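Local coordinates for oxidoreductase, 2OG-Fe oxygenase family protein, putative, expressed (Oryza sativa subsp. japonica, PDB 5XOI) that probably acts as an iron(II)- and 2-oxoglutarate-dependent dioxygenase of the AlkB family, here in its catalytic domain with manganese at the metal site, at residues N211-T214 and D215-L219. Residues are numbered along the deposited sequence; the frame is centred on the assembly and turned at random.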
loop_
_atom_site.group_PDB
_atom_site.type_symbol
_atom_site.label_atom_id
_atom_site.label_comp_id
_atom_site.label_asym_id
_atom_site.label_seq_id
_atom_site.Cartn_x
_atom_site.Cartn_y
_atom_site.Cartn_z
ATOM N N ASN A 211 20.769 1.249 -5.024
ATOM C CA ASN A 211 21.881 0.405 -4.600
ATOM C C ASN A 211 22.087 0.469 -3.093
ATOM O O ASN A 211 22.353 -0.554 -2.452
ATOM C CB ASN A 211 23.158 0.826 -5.324
ATOM C CG ASN A 211 24.362 -0.014 -4.926
ATOM O OD1 ASN A 211 25.323 0.488 -4.337
ATOM N ND2 ASN A 211 24.314 -1.300 -5.253
ATOM N N TRP A 212 21.984 1.662 -2.506
ATOM C CA TRP A 212 22.216 1.781 -1.069
ATOM C C TRP A 212 21.198 0.969 -0.276
ATOM O O TRP A 212 21.536 0.387 0.761
ATOM C CB TRP A 212 22.187 3.253 -0.644
ATOM C CG TRP A 212 20.874 3.928 -0.879
ATOM C CD1 TRP A 212 20.522 4.675 -1.960
ATOM C CD2 TRP A 212 19.737 3.924 -0.004
ATOM N NE1 TRP A 212 19.234 5.139 -1.819
ATOM C CE2 TRP A 212 18.732 4.693 -0.623
ATOM C CE3 TRP A 212 19.479 3.355 1.248
ATOM C CZ2 TRP A 212 17.479 4.889 -0.045
ATOM C CZ3 TRP A 212 18.235 3.560 1.825
ATOM C CH2 TRP A 212 17.254 4.323 1.176
ATOM N N LEU A 213 19.956 0.894 -0.755
ATOM C CA LEU A 213 18.945 0.131 -0.031
ATOM C C LEU A 213 19.169 -1.368 -0.185
ATOM O O LEU A 213 19.086 -2.121 0.794
ATOM C CB LEU A 213 17.552 0.520 -0.525
ATOM C CG LEU A 213 16.406 -0.198 0.188
ATOM C CD1 LEU A 213 16.473 0.091 1.685
ATOM C CD2 LEU A 213 15.058 0.211 -0.403
ATOM N N THR A 214 19.450 -1.820 -1.409
ATOM C CA THR A 214 19.770 -3.228 -1.616
ATOM C C THR A 214 20.941 -3.648 -0.743
ATOM O O THR A 214 20.927 -4.732 -0.146
ATOM C CB THR A 214 20.094 -3.468 -3.090
ATOM O OG1 THR A 214 18.938 -3.163 -3.882
ATOM C CG2 THR A 214 20.507 -4.913 -3.320
ATOM N N ASP A 215 21.947 -2.775 -0.629
ATOM C CA ASP A 215 23.171 -3.091 0.102
ATOM C C ASP A 215 22.954 -3.041 1.608
ATOM O O ASP A 215 23.377 -3.945 2.334
ATOM C CB ASP A 215 24.282 -2.116 -0.289
ATOM C CG ASP A 215 25.023 -2.530 -1.547
ATOM O OD1 ASP A 215 24.616 -3.518 -2.197
ATOM O OD2 ASP A 215 26.016 -1.854 -1.886
ATOM N N GLU A 216 22.332 -1.971 2.105
ATOM C CA GLU A 216 22.222 -1.818 3.552
ATOM C C GLU A 216 21.163 -2.742 4.134
ATOM O O GLU A 216 21.355 -3.301 5.220
ATOM C CB GLU A 216 21.929 -0.362 3.906
ATOM C CG GLU A 216 23.066 0.586 3.541
ATOM C CD GLU A 216 22.786 2.017 3.941
ATOM O OE1 GLU A 216 21.940 2.223 4.842
ATOM O OE2 GLU A 216 23.420 2.931 3.360
ATOM N N ALA A 217 20.048 -2.928 3.430
ATOM C CA ALA A 217 18.951 -3.757 3.915
ATOM C C ALA A 217 19.038 -5.205 3.451
ATOM O O ALA A 217 18.205 -6.019 3.867
ATOM C CB ALA A 217 17.603 -3.166 3.477
ATOM N N LYS A 218 20.023 -5.544 2.620
ATOM C CA LYS A 218 20.142 -6.883 2.028
ATOM C C LYS A 218 18.825 -7.311 1.379
ATOM O O LYS A 218 18.295 -8.402 1.627
ATOM C CB LYS A 218 20.607 -7.907 3.069
ATOM C CG LYS A 218 21.984 -7.613 3.666
ATOM C CD LYS A 218 23.015 -7.330 2.572
ATOM C CE LYS A 218 24.331 -6.816 3.153
ATOM N NZ LYS A 218 25.138 -6.058 2.142
ATOM N N LEU A 219 18.302 -6.432 0.527
ATOM C CA LEU A 219 17.005 -6.636 -0.108
ATOM C C LEU A 219 17.127 -7.573 -1.302
ATOM O O LEU A 219 17.968 -7.365 -2.179
ATOM C CB LEU A 219 16.437 -5.293 -0.571
ATOM C CG LEU A 219 14.961 -4.945 -0.393
ATOM C CD1 LEU A 219 14.532 -4.086 -1.572
ATOM C CD2 LEU A 219 14.069 -6.173 -0.260
#
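Leu213 lays its CD1 methyl against the CB of Ala217, 3.9 Å away and one turn further along the short helix 211-217. The leucine holds CG anti to the backbone N (chi1 -179°) and beside the carbonyl carbon, from where CD1 meets Ala217 and CD2 lies 4.5 Å from CD1 of Leu219. This apolar side, together with Trp212, faces helix 22-37, where Gln25 meets Trp212 and Leu213, and Ile29 meets Ala217. On the outer side Asn211 and Asp215 run obliquely past each other, amide and carboxylate planes turned 70° apart. Asn211 OD1 stands 3.5 Å from Asp215 OD2, two acceptors with no bond between them, so the pair is merely in contact. Glu216 runs its CB and CG alongside Trp212 O, CG 3.2 Å from it, before the extended end brings CD to the edge of the indole, near the ring plane. The acid's OE1 is held by His22 NE2, and the same histidine ring stacks on Trp212, so one residue of helix 22-37 grips both.

Inside, the backbone is regular alpha helix: Asp215 N to Asn211 O (2.9 Å), Glu216 N to Trp212 O and Ala217 N to Leu213 O follow in order. At the C-terminal end Lys218 takes positive phi, and Leu219 N turns back to Thr214 O at 3.2 Å, the 6→1 bond of a Schellman-type turn, bent to 145° at the hydrogen. Thr214 CG2, anti to its own backbone N, lies 3.7 Å from Leu219 O across this turn. Lys218 folds round so that NZ donates to Asp215 O at 2.8 Å, in the carbonyl plane on a lone pair. From there the chain leads into strand 223-229, which carries the 2-oxoglutarate-binding Arg223 and Arg229.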